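Local coordinates for protein histidine acid phosphatase (Hafnia alvei, PDB 4ARU) that belongs to branch 2 of the histidine phosphatase superfamily, as a bacterial histidine acid phosphatase built on a mixed beta-sheet with packed helices, at residues A[135-149]-A[258-270]. Sequence-based numbering, arbitrary orientation.
Sequences CSMDKSQVHAAVEKQ and DLMSRTPYIAKHN
Tyr265 and the turn that begins helix 139-149 illustrate how one aromatic side chain can be fixed on several sides at once. Its CG lies anti to the backbone N (chi1 -177°), carrying the ring to Asp138, whose N donates an almost straight hydrogen bond to Tyr265 OH (3.0 Å). In one of its two conformers Asp138 also caps the helix, OD1 accepting from Gln141 N and Ser140 OG. Gln141 crosses the tyrosine at about a right angle, laying CB over one ring face in a CH-pi contact. Val142 CG2 meets the ring edge at CE2, 3.8 Å away. On the opposite face lies His269 CE1, and that imidazole is steadied by ND1 donating to Tyr265 O (2.8 Å). Met137 in turn rides over a face of the His269 ring, with CG 3.5 Å from CG of the histidine, while two waters in the imidazole plane link NE2 to Ser136 O, each through one weak bond.

At the other end Gln149 enters as a knob among Asp258, Leu259, Arg262 and Pro264. The bend at chi2 (80°) turns its amide back so that NE2 donates to Asp258 OD1 (3.1 Å) from above the carboxylate plane; Arg262 NH1 salt-bridges the same oxygen, which lies in the arginine's guanidinium plane, and a water joins NE2 to Arg262 O. Between the two ends, Val146 CG2 packs on Ile266 CD1 (3.7 Å) and Ala145 CB on Tyr265 CB.

Helix 139-150 thus spans the break between helices 243-262 and 264-282, its segment 139-149 running at 124° to 258-262. Val142 and Met260 also touch strands 198-201 and 208-211, Ser261 and Ala267 rest on helix 307-317, and the Cys135-Cys410 disulfide ties the approach to helix 139-150 to the C-terminal region.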
loop_
_atom_site.group_PDB
_atom_site.type_symbol
_atom_site.label_atom_id
_atom_site.label_comp_id
_atom_site.label_asym_id
_atom_site.label_seq_id
_atom_site.Cartn_x
_atom_site.Cartn_y
_atom_site.Cartn_z
ATOM N N CYS A 135 -13.591 -15.132 -6.475
ATOM C CA CYS A 135 -13.089 -15.563 -7.752
ATOM C C CYS A 135 -11.760 -16.276 -7.558
ATOM O O CYS A 135 -11.118 -16.180 -6.507
ATOM C CB CYS A 135 -12.926 -14.370 -8.683
ATOM S SG CYS A 135 -11.716 -13.138 -8.168
ATOM N N SER A 136 -11.317 -16.972 -8.594
ATOM C CA SER A 136 -10.085 -17.734 -8.485
ATOM C C SER A 136 -9.205 -17.457 -9.689
ATOM O O SER A 136 -9.715 -17.092 -10.738
ATOM C CB SER A 136 -10.374 -19.218 -8.428
ATOM O OG SER A 136 -9.166 -19.875 -8.072
ATOM N N MET A 137 -7.912 -17.662 -9.531
ATOM C CA MET A 137 -6.967 -17.497 -10.631
ATOM C C MET A 137 -6.607 -18.866 -11.180
ATOM O O MET A 137 -6.767 -19.889 -10.505
ATOM C CB MET A 137 -5.728 -16.815 -10.121
ATOM C CG MET A 137 -6.001 -15.360 -9.699
ATOM S SD MET A 137 -4.504 -14.472 -9.328
ATOM C CE MET A 137 -3.990 -15.211 -7.807
ATOM N N ASP A 138 -6.215 -18.867 -12.446
ATOM C CA ASP A 138 -5.768 -20.086 -13.125
ATOM C C ASP A 138 -4.250 -20.147 -12.962
ATOM O O ASP A 138 -3.546 -19.213 -13.316
ATOM C CB ASP A 138 -6.185 -20.054 -14.594
ATOM C CG ASP A 138 -5.609 -21.202 -15.386
ATOM O OD1 ASP A 138 -4.423 -21.123 -15.751
ATOM O OD2 ASP A 138 -6.351 -22.184 -15.635
ATOM N N LYS A 139 -3.763 -21.254 -12.395
ATOM C CA LYS A 139 -2.360 -21.410 -12.021
ATOM C C LYS A 139 -1.429 -21.214 -13.222
ATOM O O LYS A 139 -0.415 -20.534 -13.124
ATOM C CB LYS A 139 -2.112 -22.795 -11.415
ATOM C CG LYS A 139 -2.852 -23.101 -10.118
ATOM C CD LYS A 139 -2.375 -24.442 -9.553
ATOM C CE LYS A 139 -0.858 -24.379 -9.289
ATOM N NZ LYS A 139 -0.312 -25.234 -8.176
ATOM N N SER A 140 -1.775 -21.821 -14.368
ATOM C CA SER A 140 -0.901 -21.647 -15.530
ATOM C C SER A 140 -0.846 -20.165 -15.966
ATOM O O SER A 140 0.225 -19.639 -16.364
ATOM C CB SER A 140 -1.323 -22.540 -16.689
ATOM O OG SER A 140 -2.543 -22.097 -17.248
ATOM N N GLN A 141 -1.982 -19.477 -15.874
ATOM C CA GLN A 141 -2.017 -18.081 -16.234
ATOM C C GLN A 141 -1.207 -17.199 -15.273
ATOM O O GLN A 141 -0.587 -16.243 -15.682
ATOM C CB GLN A 141 -3.461 -17.603 -16.421
ATOM C CG GLN A 141 -4.152 -18.281 -17.576
ATOM C CD GLN A 141 -5.532 -17.701 -17.839
ATOM O OE1 GLN A 141 -5.718 -16.481 -17.930
ATOM N NE2 GLN A 141 -6.495 -18.568 -17.994
ATOM N N VAL A 142 -1.227 -17.514 -13.980
ATOM C CA VAL A 142 -0.394 -16.817 -13.034
ATOM C C VAL A 142 1.078 -16.934 -13.407
ATOM O O VAL A 142 1.806 -15.956 -13.433
ATOM C CB VAL A 142 -0.613 -17.314 -11.569
ATOM C CG1 VAL A 142 0.341 -16.617 -10.637
ATOM C CG2 VAL A 142 -2.097 -17.106 -11.191
ATOM N N HIS A 143 1.519 -18.161 -13.627
ATOM C CA HIS A 143 2.944 -18.373 -13.948
ATOM C C HIS A 143 3.328 -17.542 -15.214
ATOM O O HIS A 143 4.340 -16.840 -15.222
ATOM C CB HIS A 143 3.179 -19.861 -14.236
ATOM C CG HIS A 143 3.253 -20.734 -13.017
ATOM N ND1 HIS A 143 4.308 -20.670 -12.131
ATOM C CD2 HIS A 143 2.404 -21.667 -12.520
ATOM C CE1 HIS A 143 4.137 -21.574 -11.177
ATOM N NE2 HIS A 143 2.978 -22.173 -11.371
ATOM N N ALA A 144 2.474 -17.578 -16.238
ATOM C CA ALA A 144 2.768 -16.867 -17.479
ATOM C C ALA A 144 2.719 -15.375 -17.278
ATOM O O ALA A 144 3.575 -14.653 -17.792
ATOM C CB ALA A 144 1.812 -17.286 -18.574
ATOM N N ALA A 145 1.770 -14.885 -16.485
ATOM C CA ALA A 145 1.642 -13.447 -16.275
ATOM C C ALA A 145 2.824 -12.879 -15.486
ATOM O O ALA A 145 3.321 -11.789 -15.769
ATOM C CB ALA A 145 0.316 -13.145 -15.568
ATOM N N VAL A 146 3.300 -13.602 -14.472
ATOM C CA VAL A 146 4.427 -13.161 -13.684
ATOM C C VAL A 146 5.693 -13.145 -14.558
ATOM O O VAL A 146 6.484 -12.192 -14.487
ATOM C CB VAL A 146 4.583 -14.010 -12.415
ATOM C CG1 VAL A 146 5.891 -13.690 -11.705
ATOM C CG2 VAL A 146 3.402 -13.776 -11.472
ATOM N N GLU A 147 5.860 -14.158 -15.396
ATOM C CA GLU A 147 7.017 -14.164 -16.303
ATOM C C GLU A 147 6.964 -12.977 -17.245
ATOM O O GLU A 147 8.003 -12.317 -17.477
ATOM C CB GLU A 147 7.100 -15.472 -17.063
ATOM C CG GLU A 147 8.284 -15.448 -18.023
ATOM C CD GLU A 147 8.661 -16.790 -18.603
ATOM O OE1 GLU A 147 8.381 -17.843 -17.978
ATOM O OE2 GLU A 147 9.282 -16.805 -19.705
ATOM N N LYS A 148 5.780 -12.653 -17.746
ATOM C CA LYS A 148 5.607 -11.504 -18.627
ATOM C C LYS A 148 5.987 -10.209 -17.918
ATOM O O LYS A 148 6.675 -9.335 -18.449
ATOM C CB LYS A 148 4.177 -11.453 -19.136
ATOM C CG LYS A 148 3.908 -10.333 -20.130
ATOM C CD LYS A 148 2.420 -10.313 -20.475
ATOM C CE LYS A 148 1.990 -9.014 -21.149
ATOM N NZ LYS A 148 2.615 -8.934 -22.490
ATOM N N GLN A 149 5.540 -10.064 -16.687
ATOM C CA GLN A 149 5.838 -8.861 -15.917
ATOM C C GLN A 149 7.348 -8.763 -15.681
ATOM O O GLN A 149 7.905 -7.690 -15.747
ATOM C CB GLN A 149 5.080 -8.851 -14.561
ATOM C CG GLN A 149 5.174 -7.534 -13.800
ATOM C CD GLN A 149 4.224 -6.467 -14.311
ATOM O OE1 GLN A 149 3.520 -6.615 -15.295
ATOM N NE2 GLN A 149 4.125 -5.440 -13.557
ATOM N N ASP A 258 6.118 -5.513 -7.602
ATOM C CA ASP A 258 5.785 -5.363 -9.013
ATOM C C ASP A 258 5.322 -6.704 -9.577
ATOM O O ASP A 258 4.306 -6.803 -10.283
ATOM C CB ASP A 258 7.002 -4.874 -9.789
ATOM C CG ASP A 258 6.676 -4.590 -11.240
ATOM O OD1 ASP A 258 5.726 -3.809 -11.530
ATOM O OD2 ASP A 258 7.301 -5.179 -12.131
ATOM N N LEU A 259 6.034 -7.769 -9.226
ATOM C CA LEU A 259 5.752 -9.060 -9.769
ATOM C C LEU A 259 4.525 -9.740 -9.176
ATOM O O LEU A 259 3.719 -10.357 -9.891
ATOM C CB LEU A 259 6.981 -9.986 -9.588
ATOM C CG LEU A 259 8.231 -9.541 -10.342
ATOM C CD1 LEU A 259 9.355 -10.562 -10.094
ATOM C CD2 LEU A 259 8.032 -9.265 -11.823
ATOM N N MET A 260 4.379 -9.637 -7.866
ATOM C CA MET A 260 3.376 -10.416 -7.148
ATOM C C MET A 260 2.089 -9.640 -6.871
ATOM O O MET A 260 1.060 -10.229 -6.528
ATOM C CB MET A 260 4.005 -10.963 -5.864
ATOM C CG MET A 260 5.260 -11.806 -6.128
ATOM S SD MET A 260 5.190 -13.042 -7.435
ATOM C CE MET A 260 3.772 -13.933 -6.817
ATOM N N SER A 261 2.125 -8.331 -7.053
ATOM C CA SER A 261 0.953 -7.499 -6.850
ATOM C C SER A 261 0.590 -6.553 -7.997
ATOM O O SER A 261 -0.605 -6.255 -8.177
ATOM C CB SER A 261 1.081 -6.710 -5.555
ATOM O OG SER A 261 1.064 -7.635 -4.446
ATOM N N ARG A 262 1.547 -6.073 -8.777
ATOM C CA ARG A 262 1.223 -5.189 -9.896
ATOM C C ARG A 262 0.905 -5.888 -11.185
ATOM O O ARG A 262 0.158 -5.387 -11.984
ATOM C CB ARG A 262 2.328 -4.141 -10.152
ATOM C CG ARG A 262 2.608 -3.232 -8.974
ATOM C CD ARG A 262 3.491 -2.029 -9.344
ATOM N NE ARG A 262 2.766 -1.172 -10.267
ATOM C CZ ARG A 262 2.905 -1.145 -11.589
ATOM N NH1 ARG A 262 3.757 -1.910 -12.227
ATOM N NH2 ARG A 262 2.103 -0.399 -12.314
ATOM N N THR A 263 1.486 -7.050 -11.392
ATOM C CA THR A 263 1.162 -7.871 -12.574
ATOM C C THR A 263 -0.335 -7.850 -12.895
ATOM O O THR A 263 -1.098 -8.246 -12.030
ATOM C CB THR A 263 1.560 -9.330 -12.305
ATOM O OG1 THR A 263 2.979 -9.391 -12.205
ATOM C CG2 THR A 263 1.062 -10.289 -13.409
ATOM N N PRO A 264 -0.756 -7.361 -14.067
ATOM C CA PRO A 264 -2.191 -7.088 -14.255
ATOM C C PRO A 264 -3.129 -8.287 -13.974
ATOM O O PRO A 264 -4.152 -8.112 -13.341
ATOM C CB PRO A 264 -2.277 -6.584 -15.683
ATOM C CG PRO A 264 -0.984 -5.818 -15.805
ATOM C CD PRO A 264 0.046 -6.696 -15.132
ATOM N N TYR A 265 -2.762 -9.476 -14.404
ATOM C CA TYR A 265 -3.636 -10.642 -14.163
ATOM C C TYR A 265 -3.903 -10.832 -12.686
ATOM O O TYR A 265 -5.024 -11.104 -12.244
ATOM C CB TYR A 265 -3.015 -11.892 -14.780
ATOM C CG TYR A 265 -3.873 -13.126 -14.660
ATOM C CD1 TYR A 265 -4.965 -13.322 -15.479
ATOM C CD2 TYR A 265 -3.615 -14.071 -13.702
ATOM C CE1 TYR A 265 -5.744 -14.454 -15.357
ATOM C CE2 TYR A 265 -4.387 -15.194 -13.571
ATOM C CZ TYR A 265 -5.460 -15.366 -14.397
ATOM O OH TYR A 265 -6.242 -16.488 -14.240
ATOM N N ILE A 266 -2.873 -10.715 -11.883
ATOM C CA ILE A 266 -3.024 -10.888 -10.450
ATOM C C ILE A 266 -3.764 -9.667 -9.888
ATOM O O ILE A 266 -4.691 -9.804 -9.058
ATOM C CB ILE A 266 -1.640 -11.021 -9.762
ATOM C CG1 ILE A 266 -0.962 -12.301 -10.223
ATOM C CG2 ILE A 266 -1.793 -10.984 -8.258
ATOM C CD1 ILE A 266 0.420 -12.522 -9.652
ATOM N N ALA A 267 -3.319 -8.474 -10.273
ATOM C CA ALA A 267 -3.842 -7.239 -9.728
ATOM C C ALA A 267 -5.382 -7.156 -9.963
ATOM O O ALA A 267 -6.083 -6.757 -9.052
ATOM C CB ALA A 267 -3.185 -6.077 -10.419
ATOM N N LYS A 268 -5.878 -7.577 -11.110
ATOM C CA LYS A 268 -7.319 -7.435 -11.343
ATOM C C LYS A 268 -8.116 -8.451 -10.554
ATOM O O LYS A 268 -9.276 -8.175 -10.228
ATOM C CB LYS A 268 -7.676 -7.493 -12.821
ATOM C CG LYS A 268 -7.557 -8.869 -13.411
ATOM C CD LYS A 268 -7.628 -8.829 -14.913
ATOM C CE LYS A 268 -7.773 -10.206 -15.483
ATOM N NZ LYS A 268 -8.037 -10.223 -16.957
ATOM N N HIS A 269 -7.537 -9.612 -10.234
ATOM C CA HIS A 269 -8.267 -10.607 -9.445
ATOM C C HIS A 269 -8.333 -10.161 -7.998
ATOM O O HIS A 269 -9.311 -10.485 -7.320
ATOM C CB HIS A 269 -7.660 -12.007 -9.574
ATOM C CG HIS A 269 -8.049 -12.710 -10.823
ATOM N ND1 HIS A 269 -7.411 -12.511 -12.037
ATOM C CD2 HIS A 269 -9.028 -13.613 -11.065
ATOM C CE1 HIS A 269 -8.005 -13.229 -12.967
ATOM N NE2 HIS A 269 -8.956 -13.945 -12.398
ATOM N N ASN A 270 -7.305 -9.487 -7.495
ATOM C CA ASN A 270 -7.265 -9.081 -6.090
ATOM C C ASN A 270 -7.818 -7.687 -5.875
ATOM O O ASN A 270 -8.221 -7.360 -4.750
ATOM C CB ASN A 270 -5.850 -9.195 -5.554
ATOM C CG ASN A 270 -5.376 -10.636 -5.432
ATOM O OD1 ASN A 270 -5.818 -11.357 -4.564
ATOM N ND2 ASN A 270 -4.476 -11.063 -6.319
HETATM O O HOH W 1 -10.265 -15.805 -13.768
HETATM O O HOH W 2 -11.770 -15.559 -11.837
HETATM O O HOH W 3 1.554 -3.790 -13.879
#